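Local coordinates for polyphosphate kinase (Porphyromonas gingivalis, PDB 2O8R), which probably catalyses the reversible transfer of the terminal phosphate of ATP onto a growing long-chain polyphosphate, with magnesium as cofactor, at residues 182-186 with 209-213; 160-164 with 230-234; 442-446 with 487-491; 321-325 with 683-687. The protein carries 3 engineered substitutions. All blocks are in the same frame, centred on the assembly; numbering follows the deposited sequence.

Interaction 1: 182-186 with 209-213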
loop_
_atom_site.group_PDB
_atom_site.type_symbol
_atom_site.label_atom_id
_atom_site.label_comp_id
_atom_site.label_asym_id
_atom_site.label_seq_id
_atom_site.Cartn_x
_atom_site.Cartn_y
_atom_site.Cartn_z
ATOM N N LEU A 182 -2.002 -3.638 28.038
ATOM C CA LEU A 182 -1.356 -2.744 27.071
ATOM C C LEU A 182 -1.059 -3.298 25.670
ATOM O O LEU A 182 -1.074 -4.516 25.426
ATOM C CB LEU A 182 -0.184 -1.950 27.669
ATOM C CG LEU A 182 0.892 -2.628 28.487
ATOM C CD1 LEU A 182 1.894 -3.270 27.570
ATOM C CD2 LEU A 182 1.557 -1.585 29.337
ATOM N N ASN A 183 -0.825 -2.358 24.758
ATOM C CA ASN A 183 -0.694 -2.643 23.345
ATOM C C ASN A 183 0.741 -2.910 22.984
ATOM O O ASN A 183 1.651 -2.328 23.567
ATOM C CB ASN A 183 -1.211 -1.458 22.525
ATOM C CG ASN A 183 -0.699 -0.124 23.035
ATOM O OD1 ASN A 183 -0.574 0.095 24.240
ATOM N ND2 ASN A 183 -0.397 0.775 22.120
ATOM N N VAL A 184 0.960 -3.799 22.027
ATOM C CA VAL A 184 2.286 -3.918 21.458
ATOM C C VAL A 184 2.233 -3.275 20.076
ATOM O O VAL A 184 1.680 -3.836 19.134
ATOM C CB VAL A 184 2.832 -5.357 21.528
ATOM C CG1 VAL A 184 2.218 -6.045 22.719
ATOM C CG2 VAL A 184 2.540 -6.135 20.285
ATOM N N PRO A 185 2.774 -2.058 19.969
ATOM C CA PRO A 185 2.531 -1.181 18.820
ATOM C C PRO A 185 3.216 -1.642 17.543
ATOM O O PRO A 185 4.071 -0.936 17.007
ATOM C CB PRO A 185 3.110 0.162 19.272
ATOM C CG PRO A 185 4.116 -0.179 20.311
ATOM C CD PRO A 185 3.683 -1.460 20.963
ATOM N N THR A 186 2.841 -2.815 17.048
ATOM C CA THR A 186 3.458 -3.334 15.832
ATOM C C THR A 186 2.889 -2.653 14.600
ATOM O O THR A 186 3.349 -2.879 13.492
ATOM C CB THR A 186 3.336 -4.844 15.710
ATOM O OG1 THR A 186 1.956 -5.218 15.785
ATOM C CG2 THR A 186 4.092 -5.498 16.817
ATOM N N LEU A 209 9.351 -7.355 20.216
ATOM C CA LEU A 209 8.890 -6.090 20.752
ATOM C C LEU A 209 8.271 -6.272 22.138
ATOM O O LEU A 209 8.597 -5.519 23.062
ATOM C CB LEU A 209 7.879 -5.462 19.800
ATOM C CG LEU A 209 7.550 -3.981 19.951
ATOM C CD1 LEU A 209 8.818 -3.174 20.163
ATOM C CD2 LEU A 209 6.785 -3.504 18.706
ATOM N N GLU A 210 7.413 -7.285 22.294
ATOM C CA GLU A 210 6.681 -7.473 23.559
ATOM C C GLU A 210 7.597 -7.839 24.715
ATOM O O GLU A 210 7.279 -7.558 25.866
ATOM C CB GLU A 210 5.526 -8.480 23.436
ATOM C CG GLU A 210 5.936 -9.943 23.230
ATOM C CD GLU A 210 6.059 -10.333 21.756
ATOM O OE1 GLU A 210 6.409 -9.466 20.923
ATOM O OE2 GLU A 210 5.812 -11.519 21.436
ATOM N N ASP A 211 8.735 -8.454 24.403
ATOM C CA ASP A 211 9.739 -8.743 25.415
ATOM C C ASP A 211 10.325 -7.441 25.982
ATOM O O ASP A 211 10.399 -7.261 27.193
ATOM C CB ASP A 211 10.827 -9.658 24.848
ATOM C CG ASP A 211 10.431 -11.132 24.870
ATOM O OD1 ASP A 211 9.420 -11.488 25.505
ATOM O OD2 ASP A 211 11.147 -11.944 24.255
ATOM N N ILE A 212 10.698 -6.522 25.102
ATOM C CA ILE A 212 11.196 -5.227 25.529
ATOM C C ILE A 212 10.206 -4.538 26.446
ATOM O O ILE A 212 10.587 -4.054 27.513
ATOM C CB ILE A 212 11.531 -4.305 24.346
ATOM C CG1 ILE A 212 12.503 -5.018 23.384
ATOM C CG2 ILE A 212 12.100 -2.952 24.879
ATOM C CD1 ILE A 212 12.554 -4.385 21.995
ATOM N N ILE A 213 8.941 -4.509 26.040
ATOM C CA ILE A 213 7.899 -3.910 26.868
ATOM C C ILE A 213 7.854 -4.559 28.266
ATOM O O ILE A 213 7.892 -3.866 29.280
ATOM C CB ILE A 213 6.523 -3.943 26.169
ATOM C CG1 ILE A 213 6.549 -3.022 24.937
ATOM C CG2 ILE A 213 5.428 -3.511 27.144
ATOM C CD1 ILE A 213 5.212 -2.871 24.220
#

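Interaction 2: 160-164 with 230-234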
loop_
_atom_site.group_PDB
_atom_site.type_symbol
_atom_site.label_atom_id
_atom_site.label_comp_id
_atom_site.label_asym_id
_atom_site.label_seq_id
_atom_site.Cartn_x
_atom_site.Cartn_y
_atom_site.Cartn_z
ATOM N N GLY A 160 -5.918 -10.075 15.651
ATOM C CA GLY A 160 -4.680 -10.095 14.875
ATOM C C GLY A 160 -3.541 -9.337 15.517
ATOM O O GLY A 160 -2.434 -9.317 14.991
ATOM N N ARG A 161 -3.819 -8.701 16.651
ATOM C CA ARG A 161 -2.805 -7.968 17.396
ATOM C C ARG A 161 -2.344 -8.767 18.620
ATOM O O ARG A 161 -2.954 -9.774 18.992
ATOM C CB ARG A 161 -3.337 -6.590 17.815
ATOM C CG ARG A 161 -3.768 -5.693 16.657
ATOM C CD ARG A 161 -2.579 -5.126 15.882
ATOM N NE ARG A 161 -2.175 -3.789 16.333
ATOM C CZ ARG A 161 -1.200 -3.553 17.207
ATOM N NH1 ARG A 161 -0.529 -4.563 17.745
ATOM N NH2 ARG A 161 -0.893 -2.309 17.548
ATOM N N VAL A 162 -1.258 -8.317 19.232
ATOM C CA VAL A 162 -0.769 -8.917 20.447
ATOM C C VAL A 162 -0.965 -7.894 21.536
ATOM O O VAL A 162 -0.641 -6.725 21.353
ATOM C CB VAL A 162 0.714 -9.235 20.338
ATOM C CG1 VAL A 162 1.268 -9.658 21.681
ATOM C CG2 VAL A 162 0.936 -10.306 19.310
ATOM N N TYR A 163 -1.531 -8.327 22.656
ATOM C CA TYR A 163 -1.635 -7.474 23.837
ATOM C C TYR A 163 -0.968 -8.157 25.014
ATOM O O TYR A 163 -0.804 -9.391 25.045
ATOM C CB TYR A 163 -3.085 -7.205 24.213
ATOM C CG TYR A 163 -3.885 -6.368 23.254
ATOM C CD1 TYR A 163 -4.334 -5.106 23.621
ATOM C CD2 TYR A 163 -4.227 -6.847 21.994
ATOM C CE1 TYR A 163 -5.094 -4.341 22.752
ATOM C CE2 TYR A 163 -4.986 -6.084 21.113
ATOM C CZ TYR A 163 -5.413 -4.833 21.496
ATOM O OH TYR A 163 -6.171 -4.076 20.626
ATOM N N LEU A 164 -0.588 -7.336 25.982
ATOM C CA LEU A 164 -0.014 -7.801 27.221
ATOM C C LEU A 164 -1.020 -7.525 28.310
ATOM O O LEU A 164 -1.440 -6.379 28.514
ATOM C CB LEU A 164 1.266 -7.032 27.508
ATOM C CG LEU A 164 2.649 -7.639 27.284
ATOM C CD1 LEU A 164 2.639 -9.022 26.651
ATOM C CD2 LEU A 164 3.467 -6.663 26.470
ATOM N N TYR A 230 1.388 -11.401 30.569
ATOM C CA TYR A 230 1.122 -12.543 29.703
ATOM C C TYR A 230 0.604 -12.045 28.363
ATOM O O TYR A 230 -0.227 -11.129 28.310
ATOM C CB TYR A 230 0.079 -13.459 30.332
ATOM C CG TYR A 230 0.152 -13.573 31.842
ATOM C CD1 TYR A 230 0.830 -14.630 32.447
ATOM C CD2 TYR A 230 -0.471 -12.630 32.666
ATOM C CE1 TYR A 230 0.888 -14.743 33.821
ATOM C CE2 TYR A 230 -0.410 -12.735 34.045
ATOM C CZ TYR A 230 0.268 -13.797 34.617
ATOM O OH TYR A 230 0.329 -13.909 35.986
ATOM N N SER A 231 1.112 -12.637 27.284
ATOM C CA SER A 231 0.712 -12.255 25.938
ATOM C C SER A 231 -0.625 -12.889 25.658
ATOM O O SER A 231 -0.843 -14.064 25.964
ATOM C CB SER A 231 1.725 -12.728 24.890
ATOM O OG SER A 231 3.015 -12.215 25.155
ATOM N N ILE A 232 -1.524 -12.098 25.090
ATOM C CA ILE A 232 -2.809 -12.600 24.652
ATOM C C ILE A 232 -3.075 -12.211 23.205
ATOM O O ILE A 232 -2.443 -11.302 22.668
ATOM C CB ILE A 232 -3.957 -12.101 25.545
ATOM C CG1 ILE A 232 -3.930 -10.570 25.656
ATOM C CG2 ILE A 232 -3.896 -12.779 26.912
ATOM C CD1 ILE A 232 -5.179 -9.972 26.252
ATOM N N LYS A 233 -4.022 -12.914 22.594
ATOM C CA LYS A 233 -4.431 -12.707 21.213
ATOM C C LYS A 233 -5.866 -13.204 21.082
ATOM O O LYS A 233 -6.218 -14.258 21.618
ATOM C CB LYS A 233 -3.509 -13.503 20.291
ATOM C CG LYS A 233 -3.968 -13.656 18.845
ATOM C CD LYS A 233 -3.007 -14.573 18.091
ATOM C CE LYS A 233 -3.615 -15.118 16.815
ATOM N NZ LYS A 233 -3.733 -14.081 15.758
ATOM N N VAL A 234 -6.702 -12.447 20.388
ATOM C CA VAL A 234 -8.050 -12.906 20.099
ATOM C C VAL A 234 -8.252 -12.907 18.596
ATOM O O VAL A 234 -7.851 -11.967 17.927
ATOM C CB VAL A 234 -9.127 -12.044 20.839
ATOM C CG1 VAL A 234 -8.870 -10.567 20.666
ATOM C CG2 VAL A 234 -10.534 -12.394 20.392
#

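Interaction 3: 442-446 with 487-491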
loop_
_atom_site.group_PDB
_atom_site.type_symbol
_atom_site.label_atom_id
_atom_site.label_comp_id
_atom_site.label_asym_id
_atom_site.label_seq_id
_atom_site.Cartn_x
_atom_site.Cartn_y
_atom_site.Cartn_z
ATOM N N THR A 442 -9.386 -16.223 -17.769
ATOM C CA THR A 442 -9.190 -16.104 -19.207
ATOM C C THR A 442 -8.961 -14.666 -19.665
ATOM O O THR A 442 -9.502 -13.728 -19.084
ATOM C CB THR A 442 -10.407 -16.642 -19.984
ATOM O OG1 THR A 442 -11.550 -15.847 -19.664
ATOM C CG2 THR A 442 -10.707 -18.090 -19.619
ATOM N N ALA A 443 -8.157 -14.506 -20.713
ATOM C CA ALA A 443 -8.041 -13.235 -21.428
ATOM C C ALA A 443 -8.344 -13.473 -22.906
ATOM O O ALA A 443 -8.276 -14.607 -23.392
ATOM C CB ALA A 443 -6.663 -12.639 -21.252
ATOM N N LEU A 444 -8.681 -12.409 -23.626
ATOM C CA LEU A 444 -9.104 -12.553 -25.012
ATOM C C LEU A 444 -8.726 -11.354 -25.829
ATOM O O LEU A 444 -9.133 -10.244 -25.514
ATOM C CB LEU A 444 -10.618 -12.724 -25.097
ATOM C CG LEU A 444 -11.189 -12.912 -26.496
ATOM C CD1 LEU A 444 -10.720 -14.226 -27.126
ATOM C CD2 LEU A 444 -12.690 -12.862 -26.432
ATOM N N ILE A 445 -7.955 -11.584 -26.885
ATOM C CA ILE A 445 -7.615 -10.522 -27.825
ATOM C C ILE A 445 -8.299 -10.815 -29.152
ATOM O O ILE A 445 -8.079 -11.875 -29.733
ATOM C CB ILE A 445 -6.101 -10.405 -28.027
ATOM C CG1 ILE A 445 -5.419 -10.041 -26.717
ATOM C CG2 ILE A 445 -5.794 -9.332 -29.023
ATOM C CD1 ILE A 445 -4.015 -10.530 -26.647
ATOM N N LEU A 446 -9.135 -9.886 -29.623
ATOM C CA LEU A 446 -9.881 -10.090 -30.870
ATOM C C LEU A 446 -9.392 -9.190 -32.013
ATOM O O LEU A 446 -9.164 -7.983 -31.840
ATOM C CB LEU A 446 -11.389 -9.913 -30.653
ATOM C CG LEU A 446 -12.128 -10.890 -29.728
ATOM C CD1 LEU A 446 -13.534 -10.386 -29.471
ATOM C CD2 LEU A 446 -12.156 -12.337 -30.254
ATOM N N VAL A 487 -10.984 -19.806 -29.477
ATOM C CA VAL A 487 -11.045 -18.343 -29.496
ATOM C C VAL A 487 -12.496 -17.920 -29.618
ATOM O O VAL A 487 -12.893 -16.867 -29.111
ATOM C CB VAL A 487 -10.171 -17.717 -30.607
ATOM C CG1 VAL A 487 -10.695 -16.336 -31.031
ATOM C CG2 VAL A 487 -8.706 -17.637 -30.160
ATOM N N HIS A 488 -13.291 -18.786 -30.239
ATOM C CA HIS A 488 -14.692 -18.498 -30.449
ATOM C C HIS A 488 -15.463 -18.771 -29.165
ATOM O O HIS A 488 -16.411 -18.059 -28.819
ATOM C CB HIS A 488 -15.252 -19.339 -31.602
ATOM C CG HIS A 488 -16.684 -19.042 -31.907
ATOM N ND1 HIS A 488 -17.728 -19.704 -31.298
ATOM C CD2 HIS A 488 -17.246 -18.118 -32.720
ATOM C CE1 HIS A 488 -18.872 -19.205 -31.729
ATOM N NE2 HIS A 488 -18.606 -18.238 -32.588
ATOM N N ASP A 489 -15.047 -19.820 -28.469
ATOM C CA ASP A 489 -15.697 -20.245 -27.240
ATOM C C ASP A 489 -15.511 -19.205 -26.157
ATOM O O ASP A 489 -16.465 -18.862 -25.452
ATOM C CB ASP A 489 -15.127 -21.583 -26.795
ATOM C CG ASP A 489 -15.766 -22.753 -27.514
ATOM O OD1 ASP A 489 -16.777 -22.526 -28.208
ATOM O OD2 ASP A 489 -15.273 -23.900 -27.372
ATOM N N VAL A 490 -14.280 -18.705 -26.051
ATOM C CA VAL A 490 -13.946 -17.637 -25.125
ATOM C C VAL A 490 -14.709 -16.373 -25.532
ATOM O O VAL A 490 -15.298 -15.684 -24.679
ATOM C CB VAL A 490 -12.425 -17.382 -25.095
ATOM C CG1 VAL A 490 -12.098 -16.126 -24.308
ATOM C CG2 VAL A 490 -11.693 -18.573 -24.493
ATOM N N TYR A 491 -14.714 -16.096 -26.837
ATOM C CA TYR A 491 -15.501 -15.007 -27.395
ATOM C C TYR A 491 -16.942 -15.062 -26.904
ATOM O O TYR A 491 -17.479 -14.086 -26.369
ATOM C CB TYR A 491 -15.489 -15.075 -28.918
ATOM C CG TYR A 491 -16.555 -14.217 -29.551
ATOM C CD1 TYR A 491 -16.364 -12.852 -29.699
ATOM C CD2 TYR A 491 -17.755 -14.766 -29.995
ATOM C CE1 TYR A 491 -17.331 -12.053 -30.259
ATOM C CE2 TYR A 491 -18.727 -13.973 -30.559
ATOM C CZ TYR A 491 -18.505 -12.613 -30.690
ATOM O OH TYR A 491 -19.466 -11.798 -31.248
#

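Interaction 4: 321-325 with 683-687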
loop_
_atom_site.group_PDB
_atom_site.type_symbol
_atom_site.label_atom_id
_atom_site.label_comp_id
_atom_site.label_asym_id
_atom_site.label_seq_id
_atom_site.Cartn_x
_atom_site.Cartn_y
_atom_site.Cartn_z
ATOM N N THR A 321 15.846 -19.272 -5.588
ATOM C CA THR A 321 14.999 -19.663 -6.703
ATOM C C THR A 321 15.647 -19.264 -8.035
ATOM O O THR A 321 16.133 -18.147 -8.181
ATOM C CB THR A 321 13.603 -19.063 -6.581
ATOM O OG1 THR A 321 13.674 -17.664 -6.856
ATOM C CG2 THR A 321 13.035 -19.306 -5.170
ATOM N N PRO A 322 15.658 -20.186 -9.012
ATOM C CA PRO A 322 16.385 -19.973 -10.256
ATOM C C PRO A 322 15.774 -18.909 -11.157
ATOM O O PRO A 322 14.641 -18.470 -10.948
ATOM C CB PRO A 322 16.306 -21.334 -10.957
ATOM C CG PRO A 322 15.862 -22.303 -9.914
ATOM C CD PRO A 322 14.987 -21.493 -9.008
ATOM N N GLU A 323 16.547 -18.509 -12.157
ATOM C CA GLU A 323 16.160 -17.466 -13.068
ATOM C C GLU A 323 15.105 -18.007 -13.992
ATOM O O GLU A 323 15.300 -19.052 -14.609
ATOM C CB GLU A 323 17.366 -17.015 -13.875
ATOM C CG GLU A 323 17.209 -15.645 -14.495
ATOM C CD GLU A 323 18.409 -15.260 -15.325
ATOM O OE1 GLU A 323 19.108 -16.176 -15.821
ATOM O OE2 GLU A 323 18.657 -14.044 -15.477
ATOM N N PRO A 324 13.967 -17.312 -14.073
ATOM C CA PRO A 324 12.852 -17.756 -14.901
ATOM C C PRO A 324 13.178 -17.806 -16.384
ATOM O O PRO A 324 13.651 -16.827 -16.956
ATOM C CB PRO A 324 11.767 -16.720 -14.623
ATOM C CG PRO A 324 12.147 -16.108 -13.316
ATOM C CD PRO A 324 13.641 -16.087 -13.325
ATOM N N LEU A 325 12.910 -18.969 -16.966
ATOM C CA LEU A 325 13.116 -19.272 -18.367
ATOM C C LEU A 325 12.260 -18.467 -19.320
ATOM O O LEU A 325 11.197 -17.979 -18.960
ATOM C CB LEU A 325 12.787 -20.745 -18.613
ATOM C CG LEU A 325 13.538 -21.735 -17.735
ATOM C CD1 LEU A 325 12.910 -23.109 -17.831
ATOM C CD2 LEU A 325 15.008 -21.752 -18.088
ATOM N N TYR A 683 12.080 -27.695 -13.295
ATOM C CA TYR A 683 12.869 -26.601 -13.812
ATOM C C TYR A 683 13.973 -27.091 -14.744
ATOM O O TYR A 683 14.189 -26.502 -15.806
ATOM C CB TYR A 683 13.456 -25.759 -12.702
ATOM C CG TYR A 683 14.262 -24.601 -13.237
ATOM C CD1 TYR A 683 13.630 -23.478 -13.761
ATOM C CD2 TYR A 683 15.654 -24.628 -13.231
ATOM C CE1 TYR A 683 14.354 -22.406 -14.256
ATOM C CE2 TYR A 683 16.393 -23.555 -13.727
ATOM C CZ TYR A 683 15.732 -22.449 -14.239
ATOM O OH TYR A 683 16.446 -21.385 -14.733
ATOM N N ARG A 684 14.656 -28.168 -14.353
ATOM C CA ARG A 684 15.707 -28.740 -15.201
ATOM C C ARG A 684 15.145 -29.253 -16.515
ATOM O O ARG A 684 15.737 -29.042 -17.574
ATOM C CB ARG A 684 16.488 -29.835 -14.476
ATOM C CG ARG A 684 17.403 -29.282 -13.397
ATOM C CD ARG A 684 18.179 -30.356 -12.664
ATOM N NE ARG A 684 18.479 -29.922 -11.299
ATOM C CZ ARG A 684 17.979 -30.484 -10.199
ATOM N NH1 ARG A 684 17.162 -31.535 -10.284
ATOM N NH2 ARG A 684 18.312 -30.002 -9.004
ATOM N N TYR A 685 13.992 -29.909 -16.436
ATOM C CA TYR A 685 13.321 -30.455 -17.612
ATOM C C TYR A 685 13.005 -29.352 -18.629
ATOM O O TYR A 685 13.311 -29.489 -19.812
ATOM C CB TYR A 685 12.056 -31.201 -17.166
ATOM C CG TYR A 685 11.044 -31.497 -18.250
ATOM C CD1 TYR A 685 11.125 -32.654 -19.009
ATOM C CD2 TYR A 685 9.986 -30.634 -18.492
ATOM C CE1 TYR A 685 10.188 -32.928 -19.998
ATOM C CE2 TYR A 685 9.049 -30.905 -19.466
ATOM C CZ TYR A 685 9.152 -32.053 -20.220
ATOM O OH TYR A 685 8.213 -32.311 -21.206
ATOM N N LEU A 686 12.417 -28.257 -18.146
ATOM C CA LEU A 686 11.966 -27.163 -18.995
ATOM C C LEU A 686 13.134 -26.359 -19.534
ATOM O O LEU A 686 13.110 -25.915 -20.679
ATOM C CB LEU A 686 10.992 -26.253 -18.240
ATOM C CG LEU A 686 9.583 -26.833 -18.068
ATOM C CD1 LEU A 686 8.777 -26.077 -17.045
ATOM C CD2 LEU A 686 8.857 -26.840 -19.386
ATOM N N LYS A 687 14.157 -26.181 -18.706
ATOM C CA LYS A 687 15.360 -25.491 -19.130
ATOM C C LYS A 687 16.043 -26.355 -20.185
ATOM O O LYS A 687 16.478 -25.855 -21.223
ATOM C CB LYS A 687 16.279 -25.255 -17.939
ATOM C CG LYS A 687 17.492 -24.398 -18.248
ATOM C CD LYS A 687 18.491 -24.439 -17.098
ATOM C CE LYS A 687 19.802 -23.785 -17.516
ATOM N NZ LYS A 687 20.780 -23.764 -16.396
#

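Interaction 1: 182-186 with 209-213
The hydrophobic layer between the six-stranded sheet of the middle domain and the short helix 209-214 includes this contact, in which Ile213 meets strand 178-183 and the turn after it, and Leu209 meets that turn. The two branches of Ile213 serve different partners. CG2 lies against Leu182, 3.6 Å from Leu182 CD1, the two side chains running alongside in opposite senses. The longer branch (chi1 -67°, chi2 -175°) carries Ile213 CD1 out to the turn, 3.9 Å from Pro185 CD, where it also touches the carbonyl oxygen of Asn183. One helical turn earlier, Leu209 CD2 packs 3.8 Å from Thr186 CG2 and reaches the Pro185 ring more loosely. Val184 CG1 rests on the CB of Glu210, whose carboxylate is directed elsewhere and forms a salt bridge with Arg191. No hydrogen bond joins the two segments. An inverse gamma turn centred on Pro185 is closed by Thr186 N to Val184 O at 2.6 Å. Ile139 of helix 125-139 also packs on both Leu209 and Ile213. Such apolar layering is as in an alpha+beta domain, where a short helix packs on one face of a mainly antiparallel sheet.

Interaction 2: 160-164 with 230-234
Two main-chain hydrogen bonds pair Tyr163 with Ile232 and join strands 163-169 and 225-235 as antiparallel neighbours. Tyr163 N donates to Ile232 O at 3.1 Å, and Ile232 N returns the bond to Tyr163 O at 2.8 Å; both are nearly straight at hydrogen, 173° and 169°. Leu164 and Ser231 form the adjoining non-hydrogen-bonded pair. Around it run two CA-H...O contacts, from Ser231 CA to Tyr163 O at 3.4 Å and from Leu164 CA to Tyr230 O at 3.5 Å.

Side chains meet on both faces of the sheet. On the face of Tyr163 and Ile232, the tyrosine touches through its CB, which lies 3.8 Å from Ile232 CG1, while its ring leads away and its OH bonds to the backbone N of Arg158. Ile232 CG1 sits between its own backbone N and carbonyl carbon (chi1 54°), which brings it close to Tyr163 O as well. On the other face, Leu164 CD1 comes within 3.5 Å of Ser231 OG, a van der Waals contact.

Charged ends turn to partners beyond the pair. The Lys233 chain passes the Arg161 carbonyl, then bends at its last torsion; its ammonium forms a salt bridge with Glu50 and a hydrogen bond with Asn302. The lysine side chain lies about 6 Å from a bound sulfate ion and about 12 Å from the side chain of Asn48, predicted to bind ATP. Arg161 NH1 donates to Val184 O. The chemistry implies that backbone bonds set the pairing, while the lysine links this sheet to Glu50 of the N-terminal domain.

Interaction 3: 442-446 with 487-491
Leu444 is the main bump of this contact, pushing from strand 442-447 into a hollow on helix 484-497 formed by Val487, Val490 and Tyr491. The leucine extends toward the helix (chi1 -179°) and its two methyls part. CD1 lies 3.7 Å from Val490 CG1 and also approaches the carbonyl oxygen of Val487, while CD2 settles against the helix backbone, 3.7 Å from Tyr491 CA. Val490 is the reciprocal bump: its side chain runs alongside that of Leu444 in the opposite sense, with CG1 3.8 Å from Leu444 CB. Leu446, two residues along the strand, fills the next place. Its CD1 meets the Tyr491 ring at the edge, in the ring plane, 3.8 Å from Tyr491 CD1, and the two side chains cross at about a right angle; its CD2 packs more loosely on Val487 CG1. The contact seats helix 484-497 on the mixed sheet of C-terminal domain 1, of the phospholipase D clan, with strand and helix axes approaching to 9.0 Å at 107°. Phe494 also covers Leu444, and Ala459 of strand 457-462 touches both valines. No hydrogen bond crosses, so the chemistry implies a fit of aliphatic branches and an aromatic edge.

Interaction 4: 321-325 with 683-687
The hydroxyl of Tyr683 donates a hydrogen bond to the backbone carbonyl oxygen of Glu323, with OH and O 2.6 Å apart. The donor lies in the carbonyl plane, and the C=O...OH angle is 149°. A chi1 of -179° extends the tyrosine ring away from the backbone of helix 678-691 to the loop at 321-325. There the ring is held from more than one direction. Pro322 covers one face, its CB 3.8 Å from the Tyr683 ring centroid and 24° off the normal in a CH-pi contact displaced toward the hydroxyl end. Leu325 approaches the ring obliquely, with CG 3.6 Å from Tyr683 CE1.

Beyond the tyrosine, the two methyls of Leu325 rest on the next turn of the helix. CD1 touches the backbone at Lys687 N and lies 3.7 Å from Leu686 CB, whereas CD2 meets the aliphatic part of the lysine, 3.6 Å from Lys687 CG. The lysine chain crosses the leucine at about a right angle and continues outward in extended form, leading its amino end away from the loop. The loop is itself tied to the main chain of Tyr351 and Thr353 through Leu325, and Tyr685 on the helix packs against helix 636-651, its OH hydrogen-bonded to Asp644. Near the protein surface, a tyrosine from a helix is thus hydrogen-bonded to a main-chain carbonyl and overlaid by a proline, an aromatic-proline packing that joins a loop without regular structure to a helix.

Following the chain from the N terminus, 160-164 opens the loop that interaction 2 closes at 230-234. Interaction 1, 182-186 with 209-213, is nested inside it, and the two meet where strands 163-169 and 178-183 lie side by side in the middle-domain sheet; their centres are 10 Å apart. The chain then passes through 321-325, which pairs with 683-687 in interaction 4, closing a loop of more than 350 residues. Nested inside that loop is interaction 3, 442-446 with 487-491, a local strand-to-helix closure in C-terminal domain 1, about 50 Å between centres from interaction 2. Interactions 1 and 2 both lie within the middle domain and share its sheet, whereas interaction 4 ties the loop before helix 328-331 to the last helix, 678-691.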